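Local coordinates for protein tRNA(Ile2) 2-agmatinylcytidine synthetase TiaS (Archaeoglobus fulgidus, PDB 5XOB) that catalyses the ATP-dependent joining of agmatine to the wobble cytidine of its isoleucine tRNA, changing the codon read by that tRNA from AUG to AUA, at residues R41-N46 / L146-A151; R2-I7 / S60-V65; A162-E167 / K232-D237; D155-L160 / N245-M250. One frame throughout, in Å; residues are numbered along the deposited sequence.

Interaction 1 of 4, residues R41-N46 / L146-A151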
loop_
_atom_site.group_PDB
_atom_site.type_symbol
_atom_site.label_atom_id
_atom_site.label_comp_id
_atom_site.label_asym_id
_atom_site.label_seq_id
_atom_site.Cartn_x
_atom_site.Cartn_y
_atom_site.Cartn_z
ATOM N N ARG A 41 13.332 -7.326 -9.987
ATOM C CA ARG A 41 12.751 -6.414 -9.023
ATOM C C ARG A 41 11.400 -5.951 -9.539
ATOM O O ARG A 41 11.231 -5.748 -10.739
ATOM C CB ARG A 41 13.697 -5.241 -8.778
ATOM C CG ARG A 41 15.160 -5.674 -8.654
ATOM C CD ARG A 41 16.022 -4.638 -7.953
ATOM N NE ARG A 41 15.914 -3.335 -8.604
ATOM C CZ ARG A 41 16.182 -2.163 -8.027
ATOM N NH1 ARG A 41 16.589 -2.101 -6.766
ATOM N NH2 ARG A 41 16.033 -1.039 -8.718
ATOM N N LEU A 42 10.435 -5.839 -8.627
ATOM C CA LEU A 42 9.106 -5.317 -8.923
ATOM C C LEU A 42 8.918 -4.013 -8.148
ATOM O O LEU A 42 8.776 -4.021 -6.923
ATOM C CB LEU A 42 8.042 -6.323 -8.504
ATOM C CG LEU A 42 6.616 -6.162 -9.042
ATOM C CD1 LEU A 42 5.645 -6.829 -8.078
ATOM C CD2 LEU A 42 6.184 -4.719 -9.287
ATOM N N ILE A 43 8.898 -2.899 -8.877
ATOM C CA ILE A 43 8.880 -1.554 -8.295
ATOM C C ILE A 43 7.527 -0.870 -8.514
ATOM O O ILE A 43 7.219 -0.462 -9.625
ATOM C CB ILE A 43 9.986 -0.681 -8.939
ATOM C CG1 ILE A 43 11.364 -1.359 -8.817
ATOM C CG2 ILE A 43 10.005 0.719 -8.341
ATOM C CD1 ILE A 43 11.836 -1.647 -7.408
ATOM N N ARG A 44 6.729 -0.743 -7.454
ATOM C CA ARG A 44 5.482 0.032 -7.516
ATOM C C ARG A 44 5.746 1.540 -7.463
ATOM O O ARG A 44 6.554 2.017 -6.663
ATOM C CB ARG A 44 4.541 -0.338 -6.370
ATOM C CG ARG A 44 4.071 -1.775 -6.385
ATOM C CD ARG A 44 3.033 -2.040 -7.467
ATOM N NE ARG A 44 2.617 -3.443 -7.443
ATOM C CZ ARG A 44 1.823 -4.032 -8.329
ATOM N NH1 ARG A 44 1.330 -3.359 -9.360
ATOM N NH2 ARG A 44 1.529 -5.323 -8.180
ATOM N N LEU A 45 5.031 2.287 -8.297
ATOM C CA LEU A 45 5.236 3.725 -8.418
ATOM C C LEU A 45 4.090 4.472 -7.758
ATOM O O LEU A 45 3.254 3.856 -7.094
ATOM C CB LEU A 45 5.362 4.108 -9.890
ATOM C CG LEU A 45 6.332 3.233 -10.688
ATOM C CD1 LEU A 45 6.278 3.634 -12.148
ATOM C CD2 LEU A 45 7.756 3.322 -10.158
ATOM N N ASN A 46 4.073 5.796 -7.915
ATOM C CA ASN A 46 3.029 6.624 -7.327
ATOM C C ASN A 46 1.675 5.954 -7.509
ATOM O O ASN A 46 1.177 5.854 -8.627
ATOM C CB ASN A 46 3.022 8.016 -7.960
ATOM C CG ASN A 46 2.142 8.991 -7.204
ATOM O OD1 ASN A 46 1.213 8.596 -6.509
ATOM N ND2 ASN A 46 2.441 10.275 -7.333
ATOM N N LEU A 146 12.593 3.187 -16.431
ATOM C CA LEU A 146 13.697 3.909 -15.796
ATOM C C LEU A 146 13.649 3.816 -14.270
ATOM O O LEU A 146 14.691 3.668 -13.606
ATOM C CB LEU A 146 13.669 5.382 -16.208
ATOM C CG LEU A 146 14.137 5.727 -17.621
ATOM C CD1 LEU A 146 13.811 7.178 -17.940
ATOM C CD2 LEU A 146 15.631 5.472 -17.789
ATOM N N ALA A 147 12.438 3.917 -13.722
ATOM C CA ALA A 147 12.241 3.849 -12.275
ATOM C C ALA A 147 12.564 2.470 -11.704
ATOM O O ALA A 147 13.105 2.365 -10.606
ATOM C CB ALA A 147 10.823 4.252 -11.912
ATOM N N ALA A 148 12.241 1.413 -12.437
ATOM C CA ALA A 148 12.557 0.062 -11.985
ATOM C C ALA A 148 14.068 -0.143 -11.895
ATOM O O ALA A 148 14.556 -0.913 -11.070
ATOM C CB ALA A 148 11.934 -0.978 -12.908
ATOM N N VAL A 149 14.802 0.557 -12.748
ATOM C CA VAL A 149 16.259 0.442 -12.806
ATOM C C VAL A 149 16.937 1.299 -11.728
ATOM O O VAL A 149 17.912 0.859 -11.109
ATOM C CB VAL A 149 16.775 0.808 -14.228
ATOM C CG1 VAL A 149 18.290 0.955 -14.272
ATOM C CG2 VAL A 149 16.331 -0.247 -15.231
ATOM N N GLY A 150 16.421 2.507 -11.501
ATOM C CA GLY A 150 17.046 3.455 -10.566
ATOM C C GLY A 150 16.720 3.272 -9.091
ATOM O O GLY A 150 17.503 3.673 -8.221
ATOM N N ALA A 151 15.575 2.663 -8.799
ATOM C CA ALA A 151 15.053 2.630 -7.441
ATOM C C ALA A 151 16.054 2.024 -6.470
ATOM O O ALA A 151 16.503 0.894 -6.671
ATOM C CB ALA A 151 13.749 1.853 -7.399
#

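Interaction 2 of 4, residues R2-I7 / S60-V65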
loop_
_atom_site.group_PDB
_atom_site.type_symbol
_atom_site.label_atom_id
_atom_site.label_comp_id
_atom_site.label_asym_id
_atom_site.label_seq_id
_atom_site.Cartn_x
_atom_site.Cartn_y
_atom_site.Cartn_z
ATOM N N ARG A 2 27.483 -6.540 -17.713
ATOM C CA ARG A 2 26.330 -6.511 -16.822
ATOM C C ARG A 2 25.409 -5.343 -17.175
ATOM O O ARG A 2 25.812 -4.181 -17.092
ATOM C CB ARG A 2 26.785 -6.396 -15.368
ATOM C CG ARG A 2 27.441 -7.658 -14.833
ATOM C CD ARG A 2 27.707 -7.540 -13.344
ATOM N NE ARG A 2 27.696 -8.843 -12.686
ATOM C CZ ARG A 2 27.574 -9.029 -11.371
ATOM N NH1 ARG A 2 27.455 -7.993 -10.540
ATOM N NH2 ARG A 2 27.570 -10.265 -10.878
ATOM N N VAL A 3 24.179 -5.656 -17.575
ATOM C CA VAL A 3 23.225 -4.636 -17.998
ATOM C C VAL A 3 21.865 -4.816 -17.322
ATOM O O VAL A 3 21.296 -5.916 -17.297
ATOM C CB VAL A 3 23.043 -4.636 -19.529
ATOM C CG1 VAL A 3 22.113 -3.508 -19.965
ATOM C CG2 VAL A 3 24.391 -4.500 -20.226
ATOM N N TRP A 4 21.359 -3.713 -16.776
ATOM C CA TRP A 4 20.040 -3.669 -16.155
ATOM C C TRP A 4 18.968 -3.440 -17.206
ATOM O O TRP A 4 19.044 -2.481 -17.981
ATOM C CB TRP A 4 19.963 -2.540 -15.121
ATOM C CG TRP A 4 20.474 -2.902 -13.757
ATOM C CD1 TRP A 4 21.668 -2.538 -13.208
ATOM C CD2 TRP A 4 19.796 -3.691 -12.763
ATOM N NE1 TRP A 4 21.783 -3.052 -11.937
ATOM C CE2 TRP A 4 20.646 -3.761 -11.637
ATOM C CE3 TRP A 4 18.557 -4.345 -12.718
ATOM C CZ2 TRP A 4 20.298 -4.463 -10.476
ATOM C CZ3 TRP A 4 18.208 -5.041 -11.561
ATOM C CH2 TRP A 4 19.077 -5.095 -10.457
ATOM N N VAL A 5 17.962 -4.310 -17.216
ATOM C CA VAL A 5 16.844 -4.182 -18.138
ATOM C C VAL A 5 15.586 -3.737 -17.401
ATOM O O VAL A 5 15.233 -4.314 -16.377
ATOM C CB VAL A 5 16.555 -5.509 -18.846
ATOM C CG1 VAL A 5 15.407 -5.337 -19.830
ATOM C CG2 VAL A 5 17.807 -6.011 -19.557
ATOM N N GLY A 6 14.915 -2.719 -17.941
ATOM C CA GLY A 6 13.722 -2.147 -17.317
ATOM C C GLY A 6 12.560 -2.246 -18.267
ATOM O O GLY A 6 12.750 -2.120 -19.472
ATOM N N ILE A 7 11.367 -2.504 -17.731
ATOM C CA ILE A 7 10.151 -2.659 -18.545
ATOM C C ILE A 7 8.913 -2.196 -17.773
ATOM O O ILE A 7 8.781 -2.510 -16.595
ATOM C CB ILE A 7 9.903 -4.133 -18.960
ATOM C CG1 ILE A 7 11.182 -4.799 -19.478
ATOM C CG2 ILE A 7 8.826 -4.212 -20.035
ATOM C CD1 ILE A 7 11.048 -6.284 -19.743
ATOM N N SER A 60 12.460 -4.617 -13.283
ATOM C CA SER A 60 13.816 -4.672 -13.828
ATOM C C SER A 60 14.527 -5.982 -13.503
ATOM O O SER A 60 14.123 -6.722 -12.603
ATOM C CB SER A 60 14.650 -3.505 -13.308
ATOM O OG SER A 60 14.648 -3.466 -11.894
ATOM N N PHE A 61 15.589 -6.268 -14.249
ATOM C CA PHE A 61 16.461 -7.390 -13.922
ATOM C C PHE A 61 17.857 -7.196 -14.490
ATOM O O PHE A 61 18.041 -6.519 -15.502
ATOM C CB PHE A 61 15.864 -8.716 -14.405
ATOM C CG PHE A 61 15.584 -8.762 -15.880
ATOM C CD1 PHE A 61 16.511 -9.315 -16.762
ATOM C CD2 PHE A 61 14.383 -8.271 -16.393
ATOM C CE1 PHE A 61 16.252 -9.362 -18.128
ATOM C CE2 PHE A 61 14.115 -8.316 -17.756
ATOM C CZ PHE A 61 15.052 -8.861 -18.624
ATOM N N LEU A 62 18.833 -7.804 -13.818
ATOM C CA LEU A 62 20.234 -7.694 -14.200
ATOM C C LEU A 62 20.664 -8.885 -15.048
ATOM O O LEU A 62 20.430 -10.039 -14.672
ATOM C CB LEU A 62 21.111 -7.627 -12.950
ATOM C CG LEU A 62 22.579 -7.210 -13.131
ATOM C CD1 LEU A 62 22.699 -5.869 -13.833
ATOM C CD2 LEU A 62 23.274 -7.148 -11.779
ATOM N N VAL A 63 21.300 -8.602 -16.185
ATOM C CA VAL A 63 21.835 -9.652 -17.041
ATOM C C VAL A 63 23.301 -9.429 -17.366
ATOM O O VAL A 63 23.812 -8.322 -17.236
ATOM C CB VAL A 63 21.057 -9.768 -18.356
ATOM C CG1 VAL A 63 19.590 -10.012 -18.067
ATOM C CG2 VAL A 63 21.223 -8.515 -19.199
ATOM N N GLU A 64 23.959 -10.508 -17.778
ATOM C CA GLU A 64 25.311 -10.470 -18.310
ATOM C C GLU A 64 25.226 -10.996 -19.736
ATOM O O GLU A 64 24.741 -12.105 -19.964
ATOM C CB GLU A 64 26.238 -11.344 -17.468
ATOM C CG GLU A 64 27.627 -11.582 -18.057
ATOM C CD GLU A 64 28.666 -10.563 -17.609
ATOM O OE1 GLU A 64 28.817 -10.358 -16.379
ATOM O OE2 GLU A 64 29.351 -9.989 -18.486
ATOM N N VAL A 65 25.669 -10.182 -20.687
ATOM C CA VAL A 65 25.626 -10.526 -22.104
ATOM C C VAL A 65 26.882 -9.980 -22.756
ATOM O O VAL A 65 27.584 -9.168 -22.161
ATOM C CB VAL A 65 24.404 -9.901 -22.821
ATOM C CG1 VAL A 65 23.101 -10.441 -22.248
ATOM C CG2 VAL A 65 24.436 -8.374 -22.749
#

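Interaction 3 of 4, residues A162-E167 / K232-D237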
loop_
_atom_site.group_PDB
_atom_site.type_symbol
_atom_site.label_atom_id
_atom_site.label_comp_id
_atom_site.label_asym_id
_atom_site.label_seq_id
_atom_site.Cartn_x
_atom_site.Cartn_y
_atom_site.Cartn_z
ATOM N N ALA A 162 3.011 -16.566 -8.834
ATOM C CA ALA A 162 2.712 -17.781 -9.552
ATOM C C ALA A 162 1.766 -17.453 -10.689
ATOM O O ALA A 162 0.757 -16.770 -10.488
ATOM C CB ALA A 162 2.069 -18.784 -8.615
ATOM N N TYR A 163 2.096 -17.945 -11.881
ATOM C CA TYR A 163 1.294 -17.690 -13.063
ATOM C C TYR A 163 0.595 -18.957 -13.525
ATOM O O TYR A 163 1.053 -20.076 -13.275
ATOM C CB TYR A 163 2.158 -17.132 -14.192
ATOM C CG TYR A 163 2.949 -15.910 -13.789
ATOM C CD1 TYR A 163 2.340 -14.660 -13.676
ATOM C CD2 TYR A 163 4.312 -16.003 -13.511
ATOM C CE1 TYR A 163 3.072 -13.540 -13.303
ATOM C CE2 TYR A 163 5.047 -14.895 -13.136
ATOM C CZ TYR A 163 4.426 -13.668 -13.035
ATOM O OH TYR A 163 5.174 -12.585 -12.656
ATOM N N ARG A 164 -0.522 -18.743 -14.208
ATOM C CA ARG A 164 -1.341 -19.812 -14.751
ATOM C C ARG A 164 -0.816 -20.289 -16.100
ATOM O O ARG A 164 0.069 -19.667 -16.723
ATOM C CB ARG A 164 -2.791 -19.338 -14.939
ATOM C CG ARG A 164 -3.313 -18.425 -13.837
ATOM C CD ARG A 164 -4.742 -18.767 -13.465
ATOM N NE ARG A 164 -5.741 -17.981 -14.177
ATOM C CZ ARG A 164 -7.032 -18.308 -14.272
ATOM N NH1 ARG A 164 -7.504 -19.427 -13.716
ATOM N NH2 ARG A 164 -7.858 -17.512 -14.943
ATOM N N TYR A 165 -1.391 -21.405 -16.540
ATOM C CA TYR A 165 -1.201 -21.890 -17.892
ATOM C C TYR A 165 -2.094 -21.075 -18.834
ATOM O O TYR A 165 -3.282 -20.879 -18.545
ATOM C CB TYR A 165 -1.523 -23.385 -17.975
ATOM C CG TYR A 165 -0.400 -24.259 -17.476
ATOM C CD1 TYR A 165 0.634 -24.633 -18.325
ATOM C CD2 TYR A 165 -0.359 -24.694 -16.159
ATOM C CE1 TYR A 165 1.677 -25.418 -17.880
ATOM C CE2 TYR A 165 0.682 -25.484 -15.705
ATOM C CZ TYR A 165 1.698 -25.841 -16.574
ATOM O OH TYR A 165 2.741 -26.623 -16.136
ATOM N N PRO A 166 -1.524 -20.578 -19.952
ATOM C CA PRO A 166 -2.261 -19.757 -20.927
ATOM C C PRO A 166 -3.670 -20.279 -21.239
ATOM O O PRO A 166 -4.644 -19.516 -21.185
ATOM C CB PRO A 166 -1.369 -19.812 -22.169
ATOM C CG PRO A 166 0.011 -19.999 -21.630
ATOM C CD PRO A 166 -0.096 -20.707 -20.311
ATOM N N GLU A 167 -3.747 -21.574 -21.552
ATOM C CA GLU A 167 -5.007 -22.320 -21.756
ATOM C C GLU A 167 -6.171 -21.872 -20.864
ATOM O O GLU A 167 -7.325 -21.860 -21.302
ATOM C CB GLU A 167 -4.777 -23.843 -21.593
ATOM C CG GLU A 167 -3.456 -24.229 -20.923
ATOM C CD GLU A 167 -3.345 -25.696 -20.520
ATOM O OE1 GLU A 167 -2.353 -26.337 -20.930
ATOM O OE2 GLU A 167 -4.217 -26.210 -19.781
ATOM N N LYS A 232 -2.832 -25.085 -2.064
ATOM C CA LYS A 232 -3.506 -25.973 -3.019
ATOM C C LYS A 232 -4.222 -25.161 -4.084
ATOM O O LYS A 232 -5.207 -24.478 -3.805
ATOM C CB LYS A 232 -4.527 -26.899 -2.333
ATOM C CG LYS A 232 -4.034 -27.703 -1.135
ATOM C CD LYS A 232 -2.771 -28.497 -1.433
ATOM C CE LYS A 232 -1.954 -28.752 -0.175
ATOM N NZ LYS A 232 -0.492 -28.694 -0.463
ATOM N N THR A 233 -3.725 -25.257 -5.312
ATOM C CA THR A 233 -4.286 -24.522 -6.431
ATOM C C THR A 233 -4.347 -25.382 -7.674
ATOM O O THR A 233 -3.752 -26.464 -7.733
ATOM C CB THR A 233 -3.420 -23.293 -6.776
ATOM O OG1 THR A 233 -2.099 -23.715 -7.147
ATOM C CG2 THR A 233 -3.338 -22.350 -5.595
ATOM N N GLU A 234 -5.065 -24.881 -8.674
ATOM C CA GLU A 234 -4.869 -25.336 -10.031
ATOM C C GLU A 234 -3.376 -25.225 -10.348
ATOM O O GLU A 234 -2.657 -24.437 -9.725
ATOM C CB GLU A 234 -5.672 -24.484 -11.011
ATOM C CG GLU A 234 -5.102 -23.091 -11.251
ATOM C CD GLU A 234 -5.993 -22.241 -12.136
ATOM O OE1 GLU A 234 -7.209 -22.143 -11.866
ATOM O OE2 GLU A 234 -5.472 -21.662 -13.105
ATOM N N PRO A 235 -2.902 -26.014 -11.316
ATOM C CA PRO A 235 -1.465 -26.062 -11.607
ATOM C C PRO A 235 -0.794 -24.705 -11.903
ATOM O O PRO A 235 -1.378 -23.817 -12.552
ATOM C CB PRO A 235 -1.387 -26.978 -12.833
ATOM C CG PRO A 235 -2.605 -27.831 -12.745
ATOM C CD PRO A 235 -3.669 -26.975 -12.129
ATOM N N VAL A 236 0.437 -24.584 -11.406
ATOM C CA VAL A 236 1.277 -23.414 -11.600
ATOM C C VAL A 236 2.206 -23.649 -12.772
ATOM O O VAL A 236 2.973 -24.616 -12.794
ATOM C CB VAL A 236 2.145 -23.143 -10.360
ATOM C CG1 VAL A 236 3.140 -22.014 -10.620
ATOM C CG2 VAL A 236 1.262 -22.820 -9.166
ATOM N N ASP A 237 2.149 -22.738 -13.729
ATOM C CA ASP A 237 2.976 -22.807 -14.917
ATOM C C ASP A 237 4.310 -22.154 -14.559
ATOM O O ASP A 237 5.208 -22.827 -14.048
ATOM C CB ASP A 237 2.240 -22.106 -16.069
ATOM C CG ASP A 237 3.018 -22.097 -17.361
ATOM O OD1 ASP A 237 3.917 -22.956 -17.528
ATOM O OD2 ASP A 237 2.712 -21.218 -18.206
#

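Interaction 4 of 4, residues D155-L160 / N245-M250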
loop_
_atom_site.group_PDB
_atom_site.type_symbol
_atom_site.label_atom_id
_atom_site.label_comp_id
_atom_site.label_asym_id
_atom_site.label_seq_id
_atom_site.Cartn_x
_atom_site.Cartn_y
_atom_site.Cartn_z
ATOM N N ASP A 155 14.701 -0.634 2.532
ATOM C CA ASP A 155 13.834 -1.706 2.959
ATOM C C ASP A 155 13.271 -2.326 1.685
ATOM O O ASP A 155 13.118 -1.650 0.667
ATOM C CB ASP A 155 12.709 -1.132 3.827
ATOM C CG ASP A 155 11.999 -2.180 4.655
ATOM O OD1 ASP A 155 12.526 -3.308 4.829
ATOM O OD2 ASP A 155 10.890 -1.862 5.141
ATOM N N PHE A 156 12.985 -3.619 1.739
ATOM C CA PHE A 156 12.343 -4.314 0.636
ATOM C C PHE A 156 11.587 -5.506 1.196
ATOM O O PHE A 156 11.834 -5.932 2.321
ATOM C CB PHE A 156 13.387 -4.783 -0.382
ATOM C CG PHE A 156 14.393 -5.735 0.189
ATOM C CD1 PHE A 156 15.536 -5.260 0.817
ATOM C CD2 PHE A 156 14.190 -7.108 0.120
ATOM C CE1 PHE A 156 16.465 -6.135 1.359
ATOM C CE2 PHE A 156 15.113 -7.989 0.659
ATOM C CZ PHE A 156 16.253 -7.502 1.278
ATOM N N THR A 157 10.656 -6.029 0.417
ATOM C CA THR A 157 10.035 -7.303 0.734
ATOM C C THR A 157 10.071 -8.177 -0.512
ATOM O O THR A 157 10.417 -7.708 -1.604
ATOM C CB THR A 157 8.597 -7.132 1.264
ATOM O OG1 THR A 157 7.775 -6.478 0.283
ATOM C CG2 THR A 157 8.620 -6.319 2.530
ATOM N N LEU A 158 9.745 -9.450 -0.339
ATOM C CA LEU A 158 9.752 -10.386 -1.446
ATOM C C LEU A 158 8.323 -10.747 -1.795
ATOM O O LEU A 158 7.455 -10.759 -0.926
ATOM C CB LEU A 158 10.537 -11.650 -1.075
ATOM C CG LEU A 158 11.986 -11.464 -0.610
ATOM C CD1 LEU A 158 12.571 -12.797 -0.158
ATOM C CD2 LEU A 158 12.849 -10.843 -1.698
ATOM N N GLU A 159 8.080 -11.008 -3.075
ATOM C CA GLU A 159 6.826 -11.611 -3.495
ATOM C C GLU A 159 7.064 -12.752 -4.471
ATOM O O GLU A 159 7.779 -12.610 -5.464
ATOM C CB GLU A 159 5.848 -10.596 -4.100
ATOM C CG GLU A 159 4.395 -11.022 -3.865
ATOM C CD GLU A 159 3.360 -10.135 -4.538
ATOM O OE1 GLU A 159 3.739 -9.092 -5.110
ATOM O OE2 GLU A 159 2.157 -10.486 -4.486
ATOM N N LEU A 160 6.458 -13.889 -4.163
ATOM C CA LEU A 160 6.491 -15.016 -5.052
ATOM C C LEU A 160 5.226 -14.939 -5.858
ATOM O O LEU A 160 4.119 -14.963 -5.316
ATOM C CB LEU A 160 6.564 -16.319 -4.280
ATOM C CG LEU A 160 6.641 -17.570 -5.147
ATOM C CD1 LEU A 160 7.481 -18.619 -4.444
ATOM C CD2 LEU A 160 5.239 -18.089 -5.420
ATOM N N ASN A 245 9.385 -3.167 -3.515
ATOM C CA ASN A 245 9.211 -2.088 -2.541
ATOM C C ASN A 245 7.814 -2.106 -1.908
ATOM O O ASN A 245 7.377 -1.125 -1.309
ATOM C CB ASN A 245 9.546 -0.718 -3.150
ATOM C CG ASN A 245 8.579 -0.297 -4.230
ATOM O OD1 ASN A 245 7.698 -1.061 -4.636
ATOM N ND2 ASN A 245 8.742 0.928 -4.710
ATOM N N HIS A 246 7.126 -3.235 -2.029
ATOM C CA HIS A 246 5.876 -3.442 -1.309
ATOM C C HIS A 246 6.077 -3.368 0.175
ATOM O O HIS A 246 7.095 -3.827 0.687
ATOM C CB HIS A 246 5.310 -4.818 -1.601
ATOM C CG HIS A 246 4.830 -4.971 -3.000
ATOM N ND1 HIS A 246 4.840 -6.176 -3.666
ATOM C CD2 HIS A 246 4.347 -4.058 -3.869
ATOM C CE1 HIS A 246 4.361 -5.999 -4.884
ATOM N NE2 HIS A 246 4.059 -4.723 -5.031
ATOM N N ALA A 247 5.088 -2.819 0.866
ATOM C CA ALA A 247 5.059 -2.818 2.327
ATOM C C ALA A 247 6.214 -2.036 2.968
ATOM O O ALA A 247 6.705 -2.404 4.036
ATOM C CB ALA A 247 5.016 -4.256 2.844
ATOM N N THR A 248 6.626 -0.944 2.331
ATOM C CA THR A 248 7.735 -0.125 2.827
ATOM C C THR A 248 7.382 1.337 3.133
ATOM O O THR A 248 8.231 2.066 3.647
ATOM C CB THR A 248 8.881 -0.093 1.797
ATOM O OG1 THR A 248 8.371 0.347 0.535
ATOM C CG2 THR A 248 9.511 -1.473 1.635
ATOM N N ASP A 249 6.158 1.765 2.810
ATOM C CA ASP A 249 5.757 3.181 2.894
ATOM C C ASP A 249 6.705 4.077 2.109
ATOM O O ASP A 249 6.898 5.236 2.465
ATOM C CB ASP A 249 5.715 3.674 4.355
ATOM C CG ASP A 249 4.413 3.334 5.078
ATOM O OD1 ASP A 249 3.427 2.896 4.445
ATOM O OD2 ASP A 249 4.378 3.518 6.316
ATOM N N MET A 250 7.297 3.553 1.039
ATOM C CA MET A 250 8.311 4.308 0.297
ATOM C C MET A 250 7.690 5.526 -0.405
ATOM O O MET A 250 8.387 6.460 -0.791
ATOM C CB MET A 250 9.023 3.391 -0.711
ATOM C CG MET A 250 10.266 3.992 -1.368
ATOM S SD MET A 250 11.185 2.822 -2.401
ATOM C CE MET A 250 12.470 3.873 -3.087
#

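Interaction 1 of 4, residues R41-N46 / L146-A151
Arg41 reaches from the strand to the C-terminal end of helix 141-150, where Ala148 and Ala151 receive it, and makes the polar half of this contact. Its chain is bent at chi3 (-55°), which turns the guanidinium so that its edge meets two backbone carbonyls. Arg41 NH2 gives a bond to Ala148 O at 2.8 Å and a second to Ala151 O at 2.9 Å, the latter in the carbonyl plane on a lone pair. Arg41 NH1 joins it on the same oxygen, 3.0 Å from Ala151 O, so the end of the guanidinium clasps one atom with two nitrogens. Ala151 is the first residue to leave helical geometry, and a positive group placed among carbonyls at this end is likely to be favoured by the helix dipole. Ala148 O has a further partner in Ser60 OG on the neighbouring strand.

In fold terms, helix 141-150 of the FLD region lies against one face of the mixed sheet, on strand 35-44 of the TCKD region, the segment axes 8.2 Å apart at 117°.

The apolar half rests on alanines, whose short side chains let the backbones come close. Ile43 CG1 lies against Ala148 CA at 3.7 Å, while Ile43 CD1 meets Ala151 CB at 4.0 Å. Farther along, Leu45 CD2 extends to Ala147 CB, 3.7 Å away, and helix 106-114 packs against Leu45, Ala147 and Ala151 through Ile113, Ala112 and Ala109 respectively.

Interaction 2 of 4, residues R2-I7 / S60-V65
Trp4 and Leu62 form the dense part of one face of this antiparallel strand pair. Leu62 CD1 sits over the five-membered ring of Trp4, 3.5 Å from its centroid and only 7° off the normal, a CH-pi contact, while Leu62 CB lies near the six-membered ring. With CG anti to the carbonyl carbon (chi1 -85°), the Trp4 indole leans across to strand 57-64, bringing Trp4 CE3 to 3.4 Å from Phe61 C. Were Trp4 replaced by an alanine, Leu62 CD1 would probably lose its aromatic partner and a gap would open above the backbone of Phe61. The other face is also well packed: Val5 CB stands over the Phe61 ring, 3.9 Å from its centroid, and Ile7 CD1 touches that ring's edge. Between the two faces, Val3 with Val63 and Val5 with Phe61 are hydrogen-bonded pairs, Val5 N to Phe61 O being nearly straight at 176°.

Packing slackens towards Arg2 and Glu64. Their opposite charges stay beyond salt-bridge range, Arg2 NE being 4.1 Å from Glu64 OE1, and each has another partner: Arg2 NH1 pairs with Glu99, and Glu64 OE2 bonds to Met1 N.

These strands run centrally in the mixed sheet, flanked by strands 93-98 and 35-44. Helices 20-32 and 68-82 pack on the face of Val3, Val5, Phe61 and Val63, and helix 99-102 on the face of Trp4 and Leu62.

Interaction 3 of 4, residues A162-E167 / K232-D237
The ring of Tyr165 carries Asp237 on one face: Asp237 CB stands over its centre, 3.5 Å from the centroid and 4° off the normal, a CH-pi contact. The Asp237 carboxylate, placed by CG lying opposite the backbone N, continues over the same ring with its plane tilted only 17° from it. Pro235 CB approaches Tyr165 CE2 obliquely at 3.8 Å. A serine in place of Tyr165 would probably strip Asp237 CB and Pro235 CB of their shared aromatic support and leave the loop beside them less firmly packed.

In the second flat pair, Glu234 lies at the edge of the Arg164 guanidinium, carboxylate and guanidinium planes 32° apart. Their salt bridge runs from Arg164 NH1 to Glu234 OE2 at 3.1 Å, on the syn side of the oxygen but tilted from both planes, with a weak bond from the same nitrogen to OE1. Each group has a further partner: Arg164 NH2 bonds to Thr171 O and Glu234 OE1 to Glu174 N.

Within the FLD region, the loop between helix 221-230 and strand 239-244 here meets the end of strand 157-163. The backbone bond from Asp237 N to Tyr163 O, at 2.9 Å, lies beside the antiparallel pairing of these two strands, and Tyr163 also bonds to Arg238 through the backbone. Close by, Ala162 CB meets Val236 CG1 at 3.9 Å, an apolar contact near strand 212-218.

Interaction 4 of 4, residues D155-L160 / N245-M250
Both branches of Thr157 meet the loop that follows strand 239-244, OG1 at His246 and CG2 at His246 and Ala247. From Thr157 CB, which lies 3.7 Å from His246 O, the side chain divides. Thr157 OG1, set between the backbone N and the carbonyl carbon (chi1 60°), donates to His246 O at 2.8 Å. It comes from above the carbonyl plane, 46° out of it, and is therefore not aimed at a lone pair. The same OG1 also touches His246 CB. The methyl Thr157 CG2 passes His246 O on its way to Ala247 CB, 4.2 Å off, so the threonine meets the turn by a polar branch and, more loosely, an apolar one.

The peptide it grips belongs to a type II beta turn from Asn245 to Thr248, placed in the loop that leaves strand 239-244 for strand 252-254. Thr248 OG1 closes the turn from within by bonding to Asn245 O at 2.6 Å. Strand 157-163 pairs antiparallel with strand 239-244 in the FLD region, and the turn follows directly on the latter, next to the end of the pairing where Thr157 meets Thr244.

Two residues along the strand, Glu159 OE1 comes to the edge of the His246 ring, 3.2 Å from His246 CE1, with the carboxylate and ring planes 73° apart. The angle to ND1 is too poor for a hydrogen bond. The firmer polar partner of the imidazole is Arg44, whose NE is joined to His246 NE2, and the ring also meets that of His403.

At the other end, the methyl CG2 of Thr248 lies 3.7 Å from Asp155 O and close to OD2, an oxygen that forms a salt bridge with Arg410.

Overall arrangement
All four contacts reach one mixed sheet shared by the TCKD and FLD regions. Interaction 2 pairs two of its strands in the TCKD region; interaction 1, about 13 Å away centre to centre, whose segments alternate with those of interaction 2 along the chain, sets an FLD helix against the adjoining strand 35-44. Interaction 4 follows about 12 Å from interaction 1, between centres, and touches it through Arg44, Asn245 and His246. Interactions 3 and 4 lie at the two ends of strand 157-163, their centres about 24 Å apart, the segments of 3 falling between those of 4 in sequence. Strand 35-44 runs parallel to strand 239-244, so the sheet passes without a break from one region to the other.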